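Local coordinates for homoaconitase large subunit (Methanocaldococcus jannaschii, PDB 4KP2), which catalyses, together with its small subunit, the reversible dehydration of (R)-homocitrate to cis-homoaconitate and the hydration of that intermediate to homoisocitrate, using a [4Fe-4S] cluster, at residues E46-M51 against P130-A135; T52-T57 against E94-A99; K174-D179 against R203-M208; E293-P298 against Y420-K425. All coordinates share one frame; numbering follows the deposited sequence.

How the interactions relate
The four contacts follow one another along the chain, except that interaction 2 falls in the sequence between the two segments of interaction 1. These two share strand 49-53: interaction 1 pairs it with strand 133-136 in a parallel five-stranded sheet, and interaction 2 takes up the chain where it leaves that strand and meets helix 90-106, with centres about 21 Å apart. Interaction 3 belongs to a different, mixed sheet. Interaction 4, centred about 32 Å from interaction 1, joins residues 293-298 to the edge of a second parallel sheet. Interactions 1, 2 and 4 have side chains within about 7 to 9 Å of those of predicted cluster cysteines, while interaction 3 lies away from the annotated sites.

Interaction 1: residues E46-M51 against P130-A135; sequences EVDLAM and PNMFVA
Asp48 and Phe133 hold each other through two hydrogen bonds at the start of this strand pair. The backbone N of Asp48 gives its proton to Phe133 O at 3.1 Å, while Phe133 N returns one to Asp48 OD2 at 3.0 Å, met on the anti side of the carboxylate and somewhat out of its plane. With CG set beside its own backbone N (chi1 -69°), the carboxylate reaches across the gap, and Asp48 CB rests on Met132 CG at 3.7 Å. Beyond it the strands run parallel, Leu49 beside Val134 and Ala50 beside Ala135. Ala135 N donates to Leu49 O at 2.8 Å, and Ala135 O then accepts from Met51 N at 3.0 Å. These are the adjacent strands 49-53 and 133-136 of a parallel five-stranded sheet flanked by helices, part of the alpha-beta-alpha sandwich of the aconitase family. On the side of Val47 and Ala135, the two methyls of Val47 divide the work: CG2 meets the edge of the Phe133 ring at CE2, 3.7 Å away, and CG1, anti to the backbone N, touches Ala135 CB at 3.8 Å. Leu49 CB and Val134 CG2 pack more loosely on the other face, 4.2 Å apart. Helix 156-165 backs Val47 and Ala135 through Ile162, whereas Leu123 of helix 119-126 lies against Leu49 and Val134. Farther out, Lys32 forms a salt bridge with Asp48 OD1, leaving both carboxylate oxygens engaged and the rotation of the group restrained.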
# COMPACT_ATOMS: atom_id res chain seq x y z
N GLU A 46 -11.15 21.10 30.78
CA GLU A 46 -12.09 20.18 30.15
C GLU A 46 -11.71 20.00 28.69
O GLU A 46 -11.52 20.98 27.96
CB GLU A 46 -13.52 20.71 30.27
CG GLU A 46 -14.04 20.77 31.70
CD GLU A 46 -15.51 21.16 31.77
OE1 GLU A 46 -16.08 21.51 30.72
OE2 GLU A 46 -16.08 21.11 32.88
N VAL A 47 -11.60 18.75 28.26
CA VAL A 47 -11.14 18.45 26.91
C VAL A 47 -12.26 18.54 25.88
O VAL A 47 -13.33 17.96 26.06
CB VAL A 47 -10.48 17.06 26.85
CG1 VAL A 47 -9.94 16.78 25.45
CG2 VAL A 47 -9.36 16.97 27.88
N ASP A 48 -12.00 19.27 24.80
CA ASP A 48 -12.98 19.45 23.73
C ASP A 48 -12.92 18.33 22.70
O ASP A 48 -13.91 18.04 22.03
CB ASP A 48 -12.77 20.80 23.04
CG ASP A 48 -13.11 21.97 23.94
OD1 ASP A 48 -14.12 21.87 24.67
OD2 ASP A 48 -12.38 22.98 23.91
N LEU A 49 -11.75 17.71 22.56
CA LEU A 49 -11.56 16.68 21.55
C LEU A 49 -10.48 15.68 21.96
O LEU A 49 -9.35 16.07 22.26
CB LEU A 49 -11.20 17.33 20.21
CG LEU A 49 -11.41 16.49 18.95
CD1 LEU A 49 -12.88 16.15 18.79
CD2 LEU A 49 -10.91 17.24 17.72
N ALA A 50 -10.83 14.40 21.97
CA ALA A 50 -9.89 13.35 22.34
C ALA A 50 -9.74 12.33 21.21
O ALA A 50 -10.73 11.86 20.66
CB ALA A 50 -10.34 12.66 23.62
N MET A 51 -8.50 12.00 20.88
CA MET A 51 -8.23 11.12 19.75
C MET A 51 -7.07 10.15 19.98
O MET A 51 -6.01 10.53 20.47
CB MET A 51 -7.98 11.94 18.48
CG MET A 51 -7.23 11.19 17.38
SD MET A 51 -5.48 11.62 17.35
CE MET A 51 -4.75 9.99 17.16
N PRO A 130 -11.28 26.28 16.28
CA PRO A 130 -10.45 27.23 17.03
C PRO A 130 -10.83 27.29 18.51
O PRO A 130 -11.95 26.94 18.88
CB PRO A 130 -10.75 28.57 16.35
CG PRO A 130 -11.10 28.20 14.96
CD PRO A 130 -11.85 26.90 15.06
N ASN A 131 -9.88 27.73 19.34
CA ASN A 131 -10.07 27.88 20.79
C ASN A 131 -10.29 26.57 21.55
O ASN A 131 -10.49 26.58 22.76
CB ASN A 131 -11.19 28.88 21.10
CG ASN A 131 -10.99 30.21 20.41
OD1 ASN A 131 -9.86 30.60 20.10
ND2 ASN A 131 -12.09 30.92 20.17
N MET A 132 -10.25 25.45 20.84
CA MET A 132 -10.46 24.14 21.46
C MET A 132 -9.27 23.71 22.32
O MET A 132 -8.19 24.31 22.26
CB MET A 132 -10.70 23.07 20.40
CG MET A 132 -12.15 22.88 19.99
SD MET A 132 -12.35 21.41 18.96
CE MET A 132 -14.12 21.41 18.70
N PHE A 133 -9.49 22.68 23.11
CA PHE A 133 -8.41 21.98 23.79
C PHE A 133 -8.37 20.56 23.24
O PHE A 133 -9.18 19.72 23.61
CB PHE A 133 -8.62 21.96 25.30
CG PHE A 133 -7.53 21.26 26.05
CD1 PHE A 133 -6.39 21.95 26.46
CD2 PHE A 133 -7.63 19.91 26.37
CE1 PHE A 133 -5.39 21.31 27.15
CE2 PHE A 133 -6.62 19.27 27.06
CZ PHE A 133 -5.50 19.97 27.45
N VAL A 134 -7.42 20.30 22.34
CA VAL A 134 -7.36 19.01 21.65
C VAL A 134 -6.32 18.07 22.26
O VAL A 134 -5.12 18.35 22.23
CB VAL A 134 -7.08 19.19 20.15
CG1 VAL A 134 -6.99 17.84 19.46
CG2 VAL A 134 -8.15 20.06 19.51
N ALA A 135 -6.80 16.96 22.81
CA ALA A 135 -5.91 15.96 23.39
C ALA A 135 -5.80 14.76 22.45
O ALA A 135 -6.80 14.29 21.91
CB ALA A 135 -6.44 15.53 24.74

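Interaction 2: residues T52-T57 against E94-A99; sequences THDGTT and EMQKLA
Met95 and Asp54 meet where helix 90-106 passes the loop that leaves strand 49-53. Met95 points its CB at Asp54 O, 3.9 Å away, and the bend near its end (chi3 -59°) keeps SD and CE near the same oxygen; Pro58 also touches this side chain. Gln96 comes next, its extended chain running alongside Asp54 in the same direction, with CG 4.0 Å from Asp54 CB. Their amide and carboxylate planes are turned 59° apart, and Gln96 NE2 stays 3.6 Å from Asp54 OD2. The carboxylate is instead held by the backbone N atoms of His83 and Asn84, and Gln96 NE2 has a weak bond to Asn84 O. One turn later, Ala99 CB packs on Thr57 CG2 at 3.8 Å. That methyl lies anti to the backbone N (chi1 -58° for OG1), which leaves Thr57 OG1 to donate to His53 O at 2.7 Å, from above the carbonyl plane. A glycine in place of Thr57 would probably open a gap beside Ala99 and strip His53 O of one of its three donors. The arrangement is a strand-to-helix connection of an alpha/beta sheet covered by a flanking helix, and the side chain of Asp54 lies about 7 Å from that of Cys383, a predicted ligand of the [4Fe-4S] cluster.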
# COMPACT_ATOMS: atom_id res chain seq x y z
N THR A 52 -7.30 8.88 19.63
CA THR A 52 -6.25 7.87 19.65
C THR A 52 -6.29 7.04 18.37
O THR A 52 -7.36 6.80 17.81
CB THR A 52 -6.40 6.92 20.86
OG1 THR A 52 -7.75 6.47 20.95
CG2 THR A 52 -6.02 7.64 22.15
N HIS A 53 -5.12 6.62 17.90
CA HIS A 53 -5.03 5.84 16.67
C HIS A 53 -4.82 4.35 16.95
O HIS A 53 -4.76 3.93 18.11
CB HIS A 53 -3.92 6.38 15.76
CG HIS A 53 -2.58 6.46 16.42
ND1 HIS A 53 -1.77 5.36 16.60
CD2 HIS A 53 -1.91 7.51 16.95
CE1 HIS A 53 -0.65 5.73 17.20
NE2 HIS A 53 -0.71 7.03 17.43
N ASP A 54 -4.70 3.56 15.89
CA ASP A 54 -4.61 2.11 15.99
C ASP A 54 -3.43 1.62 16.84
O ASP A 54 -3.42 0.48 17.30
CB ASP A 54 -4.56 1.47 14.60
CG ASP A 54 -3.41 1.99 13.77
OD1 ASP A 54 -3.08 3.19 13.88
OD2 ASP A 54 -2.83 1.20 12.99
N GLY A 55 -2.44 2.48 17.02
CA GLY A 55 -1.28 2.13 17.81
C GLY A 55 -1.42 2.51 19.27
O GLY A 55 -0.72 1.96 20.13
N THR A 56 -2.33 3.43 19.57
CA THR A 56 -2.49 3.93 20.93
C THR A 56 -3.90 3.70 21.50
O THR A 56 -4.09 3.74 22.71
CB THR A 56 -2.13 5.42 21.04
OG1 THR A 56 -2.87 6.17 20.07
CG2 THR A 56 -0.65 5.62 20.80
N THR A 57 -4.87 3.45 20.62
CA THR A 57 -6.23 3.14 21.06
C THR A 57 -6.32 1.87 21.93
O THR A 57 -6.94 1.91 22.99
CB THR A 57 -7.23 3.04 19.88
OG1 THR A 57 -7.23 4.28 19.15
CG2 THR A 57 -8.64 2.76 20.39
N GLU A 94 -4.31 -7.69 15.96
CA GLU A 94 -4.95 -7.91 17.25
C GLU A 94 -5.29 -6.58 17.91
O GLU A 94 -6.32 -6.45 18.57
CB GLU A 94 -4.04 -8.73 18.17
CG GLU A 94 -3.89 -10.20 17.77
CD GLU A 94 -5.14 -11.02 18.05
OE1 GLU A 94 -6.06 -10.50 18.71
OE2 GLU A 94 -5.19 -12.19 17.62
N MET A 95 -4.41 -5.59 17.73
CA MET A 95 -4.64 -4.26 18.27
C MET A 95 -5.87 -3.61 17.65
O MET A 95 -6.72 -3.08 18.35
CB MET A 95 -3.41 -3.37 18.09
CG MET A 95 -2.29 -3.66 19.08
SD MET A 95 -1.01 -2.38 19.07
CE MET A 95 -0.46 -2.46 17.36
N GLN A 96 -5.95 -3.66 16.32
CA GLN A 96 -7.08 -3.07 15.61
C GLN A 96 -8.39 -3.75 15.97
O GLN A 96 -9.45 -3.12 15.97
CB GLN A 96 -6.85 -3.11 14.10
CG GLN A 96 -5.71 -2.24 13.62
CD GLN A 96 -5.61 -2.19 12.11
OE1 GLN A 96 -6.50 -2.65 11.40
NE2 GLN A 96 -4.52 -1.63 11.60
N LYS A 97 -8.32 -5.04 16.29
CA LYS A 97 -9.50 -5.78 16.72
C LYS A 97 -9.94 -5.31 18.10
O LYS A 97 -11.13 -5.26 18.41
CB LYS A 97 -9.24 -7.28 16.72
CG LYS A 97 -10.50 -8.12 16.84
CD LYS A 97 -10.20 -9.61 16.84
CE LYS A 97 -9.49 -10.02 18.12
NZ LYS A 97 -9.29 -11.50 18.19
N LEU A 98 -8.96 -4.97 18.94
CA LEU A 98 -9.23 -4.45 20.27
C LEU A 98 -9.79 -3.04 20.19
O LEU A 98 -10.65 -2.65 20.98
CB LEU A 98 -7.96 -4.46 21.12
CG LEU A 98 -7.94 -5.44 22.29
CD1 LEU A 98 -6.66 -5.27 23.09
CD2 LEU A 98 -9.16 -5.25 23.17
N ALA A 99 -9.30 -2.27 19.23
CA ALA A 99 -9.77 -0.90 19.02
C ALA A 99 -11.21 -0.91 18.52
O ALA A 99 -11.98 0.01 18.81
CB ALA A 99 -8.86 -0.17 18.04

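Interaction 3: residues K174-D179 against R203-M208; sequences KTIRVD and RGATYM
Met208 carries this contact by folding its end back against Ile176. Its CG lies beside the backbone N (chi1 -63°), the next bond is extended, and the last turns sharply (chi3 57°), which swings Met208 CE to 3.7 Å from both the backbone N and CB of Ile176. The two side chains cross at about a right angle, and Met208 CE also lies 3.8 Å from Ile176 CG2. That methyl branch sits between the backbone N and the carbonyl carbon, with CG1 anti to N, and Ile176 CG2 also reaches Ala205 CB at 4.3 Å. Two residues before Ile176, Met208 CB passes Lys174 O at 3.5 Å and Met208 CG lies 4.1 Å from Lys174 CB, beyond which the extended lysine chain leads away. Contact across the two segments is thus by van der Waals packing, without a direct hydrogen bond. A type II turn from Ala205 to Met208 brings the methionine into position. The backbone of the next residue, Ala209, is hydrogen-bonded to Lys174 and Ile176, as strand 208-213 runs parallel to strand 167-180 in the mixed sheet. The loop itself follows helix 189-200, whose Ile200 packs on Ala205, while Ile210 of strand 208-213 touches both Ala205 and Ile176.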
# COMPACT_ATOMS: atom_id res chain seq x y z
N LYS A 174 5.19 28.33 29.02
CA LYS A 174 5.74 29.60 28.56
C LYS A 174 5.70 29.60 27.04
O LYS A 174 5.55 28.54 26.42
CB LYS A 174 7.18 29.77 29.06
CG LYS A 174 7.30 29.80 30.57
CD LYS A 174 8.75 29.88 31.01
CE LYS A 174 8.88 29.90 32.53
NZ LYS A 174 10.30 29.92 32.97
N THR A 175 5.82 30.78 26.44
CA THR A 175 5.67 30.89 24.99
C THR A 175 6.88 31.52 24.31
O THR A 175 7.20 32.69 24.53
CB THR A 175 4.42 31.69 24.62
OG1 THR A 175 3.25 30.99 25.05
CG2 THR A 175 4.35 31.89 23.11
N ILE A 176 7.55 30.74 23.47
CA ILE A 176 8.59 31.26 22.60
C ILE A 176 7.95 31.76 21.30
O ILE A 176 7.50 30.97 20.47
CB ILE A 176 9.69 30.21 22.33
CG1 ILE A 176 10.51 30.58 21.09
CG2 ILE A 176 9.09 28.83 22.18
CD1 ILE A 176 11.41 31.78 21.28
N ARG A 177 7.88 33.08 21.16
CA ARG A 177 7.26 33.70 20.00
C ARG A 177 8.18 33.61 18.79
O ARG A 177 9.35 33.97 18.86
CB ARG A 177 6.94 35.16 20.30
CG ARG A 177 6.58 35.98 19.08
CD ARG A 177 5.16 35.71 18.60
NE ARG A 177 4.83 36.55 17.45
CZ ARG A 177 3.59 36.72 16.98
NH1 ARG A 177 2.57 36.11 17.56
NH2 ARG A 177 3.39 37.50 15.93
N VAL A 178 7.64 33.13 17.68
CA VAL A 178 8.40 33.01 16.44
C VAL A 178 7.76 33.83 15.32
O VAL A 178 6.81 33.39 14.69
CB VAL A 178 8.53 31.54 15.99
CG1 VAL A 178 9.37 31.45 14.73
CG2 VAL A 178 9.15 30.70 17.10
N ASP A 179 8.29 35.03 15.10
CA ASP A 179 7.83 35.88 14.01
C ASP A 179 8.56 35.54 12.73
O ASP A 179 9.79 35.55 12.68
CB ASP A 179 8.02 37.36 14.36
CG ASP A 179 7.00 37.86 15.36
OD1 ASP A 179 7.28 37.83 16.57
OD2 ASP A 179 5.91 38.30 14.92
N ARG A 203 15.82 20.92 21.30
CA ARG A 203 15.47 20.93 22.72
C ARG A 203 15.36 22.36 23.23
O ARG A 203 15.28 22.59 24.44
CB ARG A 203 16.51 20.17 23.53
CG ARG A 203 15.94 19.32 24.65
CD ARG A 203 17.05 18.71 25.49
NE ARG A 203 16.59 17.58 26.29
CZ ARG A 203 16.70 16.31 25.91
NH1 ARG A 203 17.26 16.01 24.74
NH2 ARG A 203 16.26 15.34 26.69
N GLY A 204 15.35 23.33 22.31
CA GLY A 204 15.31 24.73 22.68
C GLY A 204 13.91 25.27 22.89
O GLY A 204 13.69 26.48 22.82
N ALA A 205 12.97 24.37 23.15
CA ALA A 205 11.58 24.78 23.37
C ALA A 205 10.87 23.82 24.32
O ALA A 205 9.64 23.77 24.35
CB ALA A 205 10.84 24.85 22.04
N THR A 206 11.65 23.08 25.09
CA THR A 206 11.11 22.09 26.01
C THR A 206 10.25 22.75 27.09
O THR A 206 10.60 23.82 27.59
CB THR A 206 12.22 21.25 26.67
OG1 THR A 206 13.19 20.89 25.68
CG2 THR A 206 11.64 19.98 27.29
N TYR A 207 9.13 22.11 27.42
CA TYR A 207 8.17 22.63 28.40
C TYR A 207 7.58 23.97 27.98
O TYR A 207 7.06 24.71 28.81
CB TYR A 207 8.79 22.75 29.79
CG TYR A 207 9.68 21.59 30.20
CD1 TYR A 207 9.14 20.33 30.43
CD2 TYR A 207 11.05 21.76 30.36
CE1 TYR A 207 9.95 19.27 30.81
CE2 TYR A 207 11.86 20.71 30.74
CZ TYR A 207 11.30 19.47 30.96
OH TYR A 207 12.11 18.42 31.33
N MET A 208 7.66 24.29 26.69
CA MET A 208 7.19 25.58 26.20
C MET A 208 6.32 25.44 24.95
O MET A 208 6.33 24.40 24.29
CB MET A 208 8.38 26.50 25.90
CG MET A 208 9.22 26.84 27.12
SD MET A 208 10.65 27.84 26.69
CE MET A 208 9.86 29.23 25.90

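Interaction 4: residues E293-P298 against Y420-K425; sequences EQVAVP and YLASPK
Tyr420 turns its CG beside the backbone N (chi1 -72°), and its second torsion then sets the ring broadside to Pro298. Lys425 does the reverse, with CG anti to its backbone N (chi1 171°) and the whole chain extended, so that its ammonium group reaches Glu293. Between these two ends lies a single antiparallel bridge that adds residues 294-296, a weakly bonded strand, to strand 418-421 at the edge of a parallel five-stranded sheet, in the alpha-beta-alpha architecture of the aconitase family. Ala296 and Leu421 form the hydrogen-bonded pair: Ala296 N donates to Leu421 O at 2.8 Å, and Leu421 N returns a bond to Ala296 O at 3.0 Å. Their CB atoms touch at 3.7 Å. Val295 CG2 meets Ala422 CB at the same separation, while its CG1 comes to the edge of the Tyr420 ring. Val297 CG1 approaches Tyr420 CE2 obliquely at 3.8 Å. A serine in place of Tyr420 would probably leave Pro298 without the aromatic face it rests on and open a gap beside Val297. Beyond the bridge Ser423 is the N-cap of helix 424-433, whose first turn carries Lys425. Lys425 NZ donates to Glu293 OE2 from above the carboxylate plane in a salt bridge of 2.9 Å, and Asn438 holds the other oxygen, OE1. At the opposite end, Pro298 CD stands 3.5 Å over the centre of the Tyr420 ring, only 14° off its normal, a CH-pi contact.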
# COMPACT_ATOMS: atom_id res chain seq x y z
N GLU A 293 16.78 26.58 0.04
CA GLU A 293 15.90 25.50 0.45
C GLU A 293 16.59 24.62 1.50
O GLU A 293 17.82 24.56 1.55
CB GLU A 293 15.45 24.68 -0.75
CG GLU A 293 14.31 25.32 -1.53
CD GLU A 293 14.37 25.02 -3.01
OE1 GLU A 293 15.27 25.56 -3.68
OE2 GLU A 293 13.53 24.24 -3.51
N GLN A 294 15.80 23.95 2.33
CA GLN A 294 16.33 23.28 3.50
C GLN A 294 16.18 21.76 3.48
O GLN A 294 15.09 21.23 3.24
CB GLN A 294 15.68 23.85 4.77
CG GLN A 294 15.75 25.37 4.87
CD GLN A 294 17.16 25.89 4.99
OE1 GLN A 294 17.80 25.76 6.03
NE2 GLN A 294 17.67 26.48 3.91
N VAL A 295 17.28 21.06 3.73
CA VAL A 295 17.29 19.60 3.85
C VAL A 295 17.98 19.15 5.14
O VAL A 295 19.17 19.40 5.33
CB VAL A 295 18.00 18.94 2.66
CG1 VAL A 295 18.15 17.44 2.90
CG2 VAL A 295 17.24 19.21 1.37
N ALA A 296 17.23 18.50 6.02
CA ALA A 296 17.76 18.04 7.30
C ALA A 296 18.57 16.75 7.17
O ALA A 296 18.11 15.79 6.56
CB ALA A 296 16.64 17.87 8.32
N VAL A 297 19.76 16.75 7.76
CA VAL A 297 20.66 15.60 7.67
C VAL A 297 20.58 14.74 8.94
O VAL A 297 20.19 15.23 10.00
CB VAL A 297 22.12 16.05 7.43
CG1 VAL A 297 22.19 16.98 6.22
CG2 VAL A 297 22.69 16.73 8.66
N PRO A 298 20.95 13.45 8.82
CA PRO A 298 20.97 12.53 9.97
C PRO A 298 21.81 13.06 11.13
O PRO A 298 22.79 13.76 10.90
CB PRO A 298 21.64 11.28 9.39
CG PRO A 298 21.27 11.30 7.96
CD PRO A 298 21.24 12.75 7.56
N TYR A 420 16.92 11.59 5.34
CA TYR A 420 17.03 13.03 5.10
C TYR A 420 15.63 13.63 4.98
O TYR A 420 14.74 13.03 4.37
CB TYR A 420 17.83 13.30 3.82
CG TYR A 420 19.31 13.05 3.95
CD1 TYR A 420 19.82 11.76 3.94
CD2 TYR A 420 20.21 14.11 4.05
CE1 TYR A 420 21.18 11.53 4.05
CE2 TYR A 420 21.57 13.88 4.16
CZ TYR A 420 22.05 12.59 4.16
OH TYR A 420 23.40 12.36 4.27
N LEU A 421 15.44 14.80 5.57
CA LEU A 421 14.14 15.46 5.55
C LEU A 421 14.14 16.66 4.61
O LEU A 421 15.05 17.48 4.64
CB LEU A 421 13.75 15.91 6.96
CG LEU A 421 13.66 14.82 8.03
CD1 LEU A 421 13.32 15.43 9.38
CD2 LEU A 421 12.62 13.78 7.63
N ALA A 422 13.10 16.76 3.79
CA ALA A 422 12.99 17.86 2.83
C ALA A 422 11.55 18.11 2.40
O ALA A 422 10.62 17.52 2.94
CB ALA A 422 13.87 17.59 1.61
N SER A 423 11.38 19.00 1.43
CA SER A 423 10.07 19.35 0.91
C SER A 423 9.66 18.38 -0.20
O SER A 423 10.53 17.74 -0.80
CB SER A 423 10.07 20.78 0.38
OG SER A 423 10.91 20.90 -0.76
N PRO A 424 8.35 18.25 -0.46
CA PRO A 424 7.86 17.41 -1.55
C PRO A 424 8.48 17.79 -2.89
O PRO A 424 8.71 16.92 -3.74
CB PRO A 424 6.36 17.71 -1.58
CG PRO A 424 6.04 18.09 -0.19
CD PRO A 424 7.24 18.82 0.33
N LYS A 425 8.75 19.08 -3.08
CA LYS A 425 9.41 19.57 -4.28
C LYS A 425 10.78 18.92 -4.45
O LYS A 425 11.05 18.29 -5.47
CB LYS A 425 9.56 21.09 -4.21
CG LYS A 425 10.43 21.67 -5.32
CD LYS A 425 10.71 23.14 -5.06
CE LYS A 425 11.64 23.72 -6.10
NZ LYS A 425 12.02 25.13 -5.78